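PDB 5E7P: cell division control protein Cdc48 from Mycobacterium smegmatis, which binds adenine nucleotides through two AAA-type ATPase domains in one chain and probably hydrolyses ATP. Local coordinates for residues 341-353 with 372-384. Residues are numbered along the deposited sequence; the frame is centred on the assembly and turned at random.
Sequences PEPVATLILAELR and NVDARLRAPEVCD
Leu-349 lies across Arg-376 at about a right angle, its CD1 set over one face of the guanidinium and 3.3 Å from Arg-376 NE. The pair joins helix 344-356 to the loop between strands 361-366 and 385-388 in the P-loop-type alpha/beta fold of the first AAA domain. Asp-374 holds that guanidinium from its own segment: NE and NH2 of Arg-376 grip the carboxylate side-on, NH2 reaching the syn lone pair of OD2 at 2.9 Å in a salt bridge. OD1 accepts from NE and also from the backbone N of Arg-376, both from the same face of the carboxylate plane; the bond from N closes an Asx turn. With its chain bent at chi3 (-66°), Arg-376 brings NH2 against Ala-345 CB, and Thr-346 OG1 lies at the guanidinium edge, 2.8 Å from Arg-376 NH1. A water accepts from Arg-376 NH2, donates to Glu-342 O and also bonds Thr-346 OG1.

The other branch of Leu-349, CD2, meets Leu-377 CB, and one turn on Leu-352 rests its CB against Val-382 CG1 at 4.1 Å; Phe-363 of strand 361-366 touches both Leu-352 and Val-382. Arg-353 runs alongside Glu-381, whose CB lies at the guanidinium edge, but the charged groups do not meet: Arg-353 NE and Glu-381 OE1 are 5.0 Å apart. One water ties this end together, donating to Arg-353 O at 2.7 Å and to Glu-381 O at 2.9 Å.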
ATOM      1  N   PRO A 341     -19.687   0.772  14.096  1.00 56.17           N
ATOM      2  CA  PRO A 341     -18.709   0.694  15.185  1.00 52.42           C
ATOM      3  C   PRO A 341     -19.342   0.111  16.445  1.00 50.82           C
ATOM      4  O   PRO A 341     -20.521   0.357  16.710  1.00 49.77           O
ATOM      5  CB  PRO A 341     -18.328   2.158  15.415  1.00 51.89           C
ATOM      6  CG  PRO A 341     -18.574   2.817  14.103  1.00 51.95           C
ATOM      7  CD  PRO A 341     -19.782   2.132  13.536  1.00 54.37           C
ATOM      8  N   GLU A 342     -18.567  -0.663  17.198  1.00 50.36           N
ATOM      9  CA  GLU A 342     -19.024  -1.234  18.462  1.00 49.80           C
ATOM     10  C   GLU A 342     -19.381  -0.128  19.454  1.00 46.14           C
ATOM     11  O   GLU A 342     -18.850   0.981  19.365  1.00 45.12           O
ATOM     12  CB  GLU A 342     -17.941  -2.139  19.054  1.00 52.41           C
ATOM     13  CG  GLU A 342     -17.676  -3.406  18.260  1.00 55.76           C
ATOM     14  CD  GLU A 342     -16.482  -4.180  18.789  1.00 59.73           C
ATOM     15  OE1 GLU A 342     -16.553  -5.424  18.853  1.00 61.59           O
ATOM     16  OE2 GLU A 342     -15.469  -3.542  19.140  1.00 62.39           O
ATOM     17  N   PRO A 343     -20.289  -0.424  20.399  1.00 43.30           N
ATOM     18  CA  PRO A 343     -20.695   0.547  21.424  1.00 41.37           C
ATOM     19  C   PRO A 343     -19.520   1.064  22.249  1.00 37.64           C
ATOM     20  O   PRO A 343     -19.557   2.198  22.725  1.00 37.31           O
ATOM     21  CB  PRO A 343     -21.634  -0.265  22.319  1.00 44.74           C
ATOM     22  CG  PRO A 343     -22.186  -1.315  21.423  1.00 45.89           C
ATOM     23  CD  PRO A 343     -21.070  -1.672  20.485  1.00 44.59           C
ATOM     24  N   VAL A 344     -18.493   0.239  22.413  1.00 36.39           N
ATOM     25  CA  VAL A 344     -17.316   0.615  23.189  1.00 37.68           C
ATOM     26  C   VAL A 344     -16.571   1.799  22.565  1.00 33.64           C
ATOM     27  O   VAL A 344     -15.889   2.548  23.262  1.00 33.86           O
ATOM     28  CB  VAL A 344     -16.353  -0.580  23.354  1.00 40.59           C
ATOM     29  CG1 VAL A 344     -15.695  -0.935  22.023  1.00 41.26           C
ATOM     30  CG2 VAL A 344     -15.299  -0.289  24.414  1.00 41.30           C
ATOM     31  N   ALA A 345     -16.722   1.975  21.257  1.00 29.98           N
ATOM     32  CA  ALA A 345     -16.034   3.049  20.549  1.00 30.25           C
ATOM     33  C   ALA A 345     -16.490   4.410  21.048  1.00 30.73           C
ATOM     34  O   ALA A 345     -15.701   5.354  21.099  1.00 31.34           O
ATOM     35  CB  ALA A 345     -16.250   2.931  19.041  1.00 29.49           C
ATOM     36  N   THR A 346     -17.763   4.505  21.421  1.00 32.17           N
ATOM     37  CA  THR A 346     -18.307   5.747  21.958  1.00 33.98           C
ATOM     38  C   THR A 346     -17.602   6.151  23.250  1.00 33.76           C
ATOM     39  O   THR A 346     -17.257   7.320  23.439  1.00 32.18           O
ATOM     40  CB  THR A 346     -19.824   5.649  22.201  1.00 36.94           C
ATOM     41  OG1 THR A 346     -20.504   5.589  20.942  1.00 38.03           O
ATOM     42  CG2 THR A 346     -20.326   6.862  22.978  1.00 36.56           C
ATOM     43  N   LEU A 347     -17.372   5.177  24.124  1.00 34.45           N
ATOM     44  CA  LEU A 347     -16.687   5.433  25.388  1.00 34.43           C
ATOM     45  C   LEU A 347     -15.195   5.688  25.191  1.00 33.81           C
ATOM     46  O   LEU A 347     -14.596   6.509  25.893  1.00 31.96           O
ATOM     47  CB  LEU A 347     -16.907   4.279  26.368  1.00 35.50           C
ATOM     48  CG  LEU A 347     -18.348   4.104  26.855  1.00 37.65           C
ATOM     49  CD1 LEU A 347     -18.443   2.977  27.864  1.00 40.33           C
ATOM     50  CD2 LEU A 347     -18.872   5.398  27.449  1.00 37.72           C
ATOM     51  N   ILE A 348     -14.596   4.978  24.239  1.00 32.49           N
ATOM     52  CA  ILE A 348     -13.190   5.184  23.919  1.00 32.85           C
ATOM     53  C   ILE A 348     -12.973   6.598  23.386  1.00 34.69           C
ATOM     54  O   ILE A 348     -12.023   7.280  23.777  1.00 34.62           O
ATOM     55  CB  ILE A 348     -12.678   4.147  22.902  1.00 30.29           C
ATOM     56  CG1 ILE A 348     -12.730   2.747  23.511  1.00 32.27           C
ATOM     57  CG2 ILE A 348     -11.257   4.472  22.477  1.00 25.05           C
ATOM     58  CD1 ILE A 348     -12.268   1.657  22.572  1.00 31.90           C
ATOM     59  N   LEU A 349     -13.871   7.037  22.508  1.00 34.61           N
ATOM     60  CA  LEU A 349     -13.817   8.387  21.951  1.00 33.79           C
ATOM     61  C   LEU A 349     -14.011   9.456  23.027  1.00 34.55           C
ATOM     62  O   LEU A 349     -13.426  10.537  22.957  1.00 34.84           O
ATOM     63  CB  LEU A 349     -14.859   8.552  20.841  1.00 34.41           C
ATOM     64  CG  LEU A 349     -14.545   7.842  19.517  1.00 34.77           C
ATOM     65  CD1 LEU A 349     -15.810   7.598  18.715  1.00 36.50           C
ATOM     66  CD2 LEU A 349     -13.551   8.640  18.693  1.00 31.07           C
ATOM     67  N   ALA A 350     -14.830   9.146  24.026  1.00 34.92           N
ATOM     68  CA  ALA A 350     -15.078  10.068  25.127  1.00 32.74           C
ATOM     69  C   ALA A 350     -13.817  10.287  25.952  1.00 33.27           C
ATOM     70  O   ALA A 350     -13.576  11.389  26.440  1.00 35.23           O
ATOM     71  CB  ALA A 350     -16.207   9.559  26.006  1.00 30.34           C
ATOM     72  N   GLU A 351     -13.018   9.233  26.105  1.00 32.46           N
ATOM     73  CA  GLU A 351     -11.745   9.333  26.813  1.00 32.92           C
ATOM     74  C   GLU A 351     -10.733  10.177  26.036  1.00 33.24           C
ATOM     75  O   GLU A 351     -10.066  11.038  26.611  1.00 31.28           O
ATOM     76  CB  GLU A 351     -11.168   7.945  27.102  1.00 33.78           C
ATOM     77  CG  GLU A 351     -11.835   7.230  28.262  1.00 39.91           C
ATOM     78  CD  GLU A 351     -11.697   7.991  29.573  1.00 46.39           C
ATOM     79  OE1 GLU A 351     -10.564   8.383  29.925  1.00 47.39           O
ATOM     80  OE2 GLU A 351     -12.724   8.201  30.253  1.00 50.46           O
ATOM     81  N   LEU A 352     -10.624   9.924  24.732  1.00 33.68           N
ATOM     82  CA  LEU A 352      -9.743  10.703  23.864  1.00 34.03           C
ATOM     83  C   LEU A 352     -10.146  12.173  23.866  1.00 37.21           C
ATOM     84  O   LEU A 352      -9.299  13.057  23.963  1.00 35.84           O
ATOM     85  CB  LEU A 352      -9.780  10.172  22.426  1.00 32.35           C
ATOM     86  CG  LEU A 352      -9.280   8.754  22.141  1.00 31.17           C
ATOM     87  CD1 LEU A 352      -9.274   8.489  20.637  1.00 28.32           C
ATOM     88  CD2 LEU A 352      -7.899   8.522  22.740  1.00 29.36           C
ATOM     89  N   ARG A 353     -11.447  12.422  23.751  1.00 43.02           N
ATOM     90  CA  ARG A 353     -11.988  13.776  23.755  1.00 47.54           C
ATOM     91  C   ARG A 353     -11.631  14.500  25.057  1.00 47.86           C
ATOM     92  O   ARG A 353     -11.313  15.693  25.058  1.00 47.33           O
ATOM     93  CB  ARG A 353     -13.505  13.727  23.561  1.00 53.46           C
ATOM     94  CG  ARG A 353     -14.136  15.060  23.212  1.00 59.55           C
ATOM     95  CD  ARG A 353     -15.610  14.907  22.874  1.00 64.79           C
ATOM     96  NE  ARG A 353     -15.826  13.986  21.760  1.00 68.13           N
ATOM     97  CZ  ARG A 353     -16.441  12.811  21.865  1.00 72.03           C
ATOM     98  NH1 ARG A 353     -16.912  12.410  23.039  1.00 74.15           N
ATOM     99  NH2 ARG A 353     -16.591  12.042  20.792  1.00 71.87           N
ATOM    100  N   ASN A 372     -10.467   4.542   7.152  1.00 36.43           N
ATOM    101  CA  ASN A 372     -10.593   3.286   7.881  1.00 35.43           C
ATOM    102  C   ASN A 372     -10.738   3.515   9.383  1.00 37.40           C
ATOM    103  O   ASN A 372     -10.932   2.569  10.148  1.00 41.51           O
ATOM    104  CB  ASN A 372      -9.405   2.367   7.598  1.00 34.98           C
ATOM    105  CG  ASN A 372      -9.509   1.684   6.250  1.00 38.53           C
ATOM    106  OD1 ASN A 372     -10.578   1.643   5.642  1.00 41.37           O
ATOM    107  ND2 ASN A 372      -8.396   1.133   5.781  1.00 37.88           N
ATOM    108  N   VAL A 373     -10.642   4.775   9.796  1.00 33.40           N
ATOM    109  CA  VAL A 373     -10.813   5.142  11.196  1.00 33.09           C
ATOM    110  C   VAL A 373     -12.213   5.706  11.424  1.00 35.14           C
ATOM    111  O   VAL A 373     -12.759   6.386  10.552  1.00 36.40           O
ATOM    112  CB  VAL A 373      -9.762   6.179  11.634  1.00 32.02           C
ATOM    113  CG1 VAL A 373      -9.887   6.474  13.125  1.00 36.73           C
ATOM    114  CG2 VAL A 373      -8.375   5.673  11.327  1.00 27.62           C
ATOM    115  N   ASP A 374     -12.786   5.388  12.587  1.00 34.08           N
ATOM    116  CA  ASP A 374     -14.086   5.895  13.027  1.00 32.89           C
ATOM    117  C   ASP A 374     -14.240   7.370  12.677  1.00 30.87           C
ATOM    118  O   ASP A 374     -13.370   8.183  12.994  1.00 28.82           O
ATOM    119  CB  ASP A 374     -14.218   5.704  14.545  1.00 35.71           C
ATOM    120  CG  ASP A 374     -15.659   5.782  15.036  1.00 37.50           C
ATOM    121  OD1 ASP A 374     -16.447   6.607  14.527  1.00 38.04           O
ATOM    122  OD2 ASP A 374     -16.000   5.005  15.950  1.00 37.48           O
ATOM    123  N   ALA A 375     -15.343   7.706  12.012  1.00 31.43           N
ATOM    124  CA  ALA A 375     -15.579   9.065  11.532  1.00 32.63           C
ATOM    125  C   ALA A 375     -15.542  10.099  12.652  1.00 35.26           C
ATOM    126  O   ALA A 375     -15.165  11.250  12.435  1.00 35.60           O
ATOM    127  CB  ALA A 375     -16.901   9.145  10.790  1.00 32.17           C
ATOM    128  N   ARG A 376     -15.927   9.675  13.851  1.00 36.85           N
ATOM    129  CA  ARG A 376     -16.014  10.572  14.996  1.00 36.89           C
ATOM    130  C   ARG A 376     -14.641  10.969  15.536  1.00 37.59           C
ATOM    131  O   ARG A 376     -14.541  11.852  16.387  1.00 38.95           O
ATOM    132  CB  ARG A 376     -16.868   9.941  16.098  1.00 37.51           C
ATOM    133  CG  ARG A 376     -18.307   9.677  15.671  1.00 37.02           C
ATOM    134  CD  ARG A 376     -19.048   8.808  16.670  1.00 34.53           C
ATOM    135  NE  ARG A 376     -18.494   7.461  16.743  1.00 32.25           N
ATOM    136  CZ  ARG A 376     -18.900   6.530  17.601  1.00 33.92           C
ATOM    137  NH1 ARG A 376     -19.868   6.795  18.473  1.00 36.16           N
ATOM    138  NH2 ARG A 376     -18.329   5.333  17.592  1.00 32.51           N
ATOM    139  N   LEU A 377     -13.588  10.318  15.042  1.00 35.64           N
ATOM    140  CA  LEU A 377     -12.222  10.684  15.406  1.00 33.78           C
ATOM    141  C   LEU A 377     -11.756  11.848  14.544  1.00 33.64           C
ATOM    142  O   LEU A 377     -11.026  12.726  15.002  1.00 33.71           O
ATOM    143  CB  LEU A 377     -11.267   9.494  15.249  1.00 32.66           C
ATOM    144  CG  LEU A 377      -9.778   9.758  15.507  1.00 32.48           C
ATOM    145  CD1 LEU A 377      -9.141   8.629  16.306  1.00 31.28           C
ATOM    146  CD2 LEU A 377      -9.027   9.959  14.198  1.00 34.02           C
ATOM    147  N   ARG A 378     -12.187  11.843  13.289  1.00 34.58           N
ATOM    148  CA  ARG A 378     -11.872  12.916  12.360  1.00 36.40           C
ATOM    149  C   ARG A 378     -12.888  14.038  12.543  1.00 37.61           C
ATOM    150  O   ARG A 378     -13.672  14.348  11.648  1.00 41.54           O
ATOM    151  CB  ARG A 378     -11.881  12.380  10.930  1.00 38.87           C
ATOM    152  CG  ARG A 378     -10.994  11.152  10.752  1.00 39.73           C
ATOM    153  CD  ARG A 378     -11.135  10.540   9.364  1.00 41.57           C
ATOM    154  NE  ARG A 378     -12.147   9.489   9.303  1.00 41.78           N
ATOM    155  CZ  ARG A 378     -13.003   9.325   8.298  1.00 42.19           C
ATOM    156  NH1 ARG A 378     -12.987  10.153   7.263  1.00 41.80           N
ATOM    157  NH2 ARG A 378     -13.883   8.335   8.331  1.00 44.62           N
ATOM    158  N   ALA A 379     -12.861  14.634  13.727  1.00 36.78           N
ATOM    159  CA  ALA A 379     -13.813  15.660  14.114  1.00 37.26           C
ATOM    160  C   ALA A 379     -13.077  16.706  14.943  1.00 38.20           C
ATOM    161  O   ALA A 379     -12.043  16.401  15.539  1.00 36.84           O
ATOM    162  CB  ALA A 379     -14.949  15.036  14.917  1.00 36.24           C
ATOM    163  N   PRO A 380     -13.600  17.945  14.980  1.00 40.99           N
ATOM    164  CA  PRO A 380     -12.960  19.043  15.717  1.00 42.86           C
ATOM    165  C   PRO A 380     -12.661  18.724  17.181  1.00 44.65           C
ATOM    166  O   PRO A 380     -11.716  19.285  17.736  1.00 45.73           O
ATOM    167  CB  PRO A 380     -14.000  20.163  15.635  1.00 44.89           C
ATOM    168  CG  PRO A 380     -14.716  19.906  14.364  1.00 44.86           C
ATOM    169  CD  PRO A 380     -14.781  18.409  14.229  1.00 42.79           C
ATOM    170  N   GLU A 381     -13.444  17.838  17.790  1.00 45.50           N
ATOM    171  CA  GLU A 381     -13.301  17.545  19.214  1.00 47.81           C
ATOM    172  C   GLU A 381     -12.144  16.596  19.521  1.00 43.51           C
ATOM    173  O   GLU A 381     -11.601  16.613  20.625  1.00 43.66           O
ATOM    174  CB  GLU A 381     -14.606  16.984  19.794  1.00 54.64           C
ATOM    175  CG  GLU A 381     -15.800  17.924  19.690  1.00 60.85           C
ATOM    176  CD  GLU A 381     -16.469  17.877  18.326  1.00 64.57           C
ATOM    177  OE1 GLU A 381     -16.448  16.800  17.688  1.00 63.60           O
ATOM    178  OE2 GLU A 381     -17.013  18.917  17.893  1.00 67.17           O
ATOM    179  N   VAL A 382     -11.776  15.764  18.552  1.00 39.53           N
ATOM    180  CA  VAL A 382     -10.657  14.843  18.730  1.00 39.25           C
ATOM    181  C   VAL A 382      -9.498  15.209  17.805  1.00 39.61           C
ATOM    182  O   VAL A 382      -8.614  15.972  18.190  1.00 43.90           O
ATOM    183  CB  VAL A 382     -11.076  13.381  18.503  1.00 38.93           C
ATOM    184  CG1 VAL A 382      -9.978  12.436  18.967  1.00 36.94           C
ATOM    185  CG2 VAL A 382     -12.372  13.089  19.243  1.00 41.14           C
ATOM    186  N   CYS A 383      -9.504  14.670  16.588  1.00 35.67           N
ATOM    187  CA  CYS A 383      -8.504  15.053  15.589  1.00 33.38           C
ATOM    188  C   CYS A 383      -9.066  16.100  14.636  1.00 32.88           C
ATOM    189  O   CYS A 383      -9.817  15.780  13.716  1.00 32.24           O
ATOM    190  CB  CYS A 383      -8.005  13.838  14.804  1.00 30.40           C
ATOM    191  SG  CYS A 383      -7.035  12.671  15.784  1.00 42.86           S
ATOM    192  N   ASP A 384      -8.693  17.353  14.866  1.00 33.72           N
ATOM    193  CA  ASP A 384      -9.240  18.467  14.104  1.00 36.15           C
ATOM    194  C   ASP A 384      -8.514  18.660  12.775  1.00 34.85           C
ATOM    195  O   ASP A 384      -9.010  19.347  11.882  1.00 36.90           O
ATOM    196  CB  ASP A 384      -9.172  19.756  14.925  1.00 38.51           C
ATOM    197  CG  ASP A 384      -7.749  20.227  15.153  1.00 42.93           C
ATOM    198  OD1 ASP A 384      -7.095  19.734  16.099  1.00 43.55           O
ATOM    199  OD2 ASP A 384      -7.282  21.092  14.382  1.00 46.02           O
TER
HETATM  200  O   HOH W   1     -20.101   3.726  18.945  1.00 28.26           O
HETATM  201  O   HOH W   2     -12.091  17.521  23.304  1.00 24.70           O
HETATM  202  O   HOH W   3     -16.429  12.883  18.462  1.00 50.60           O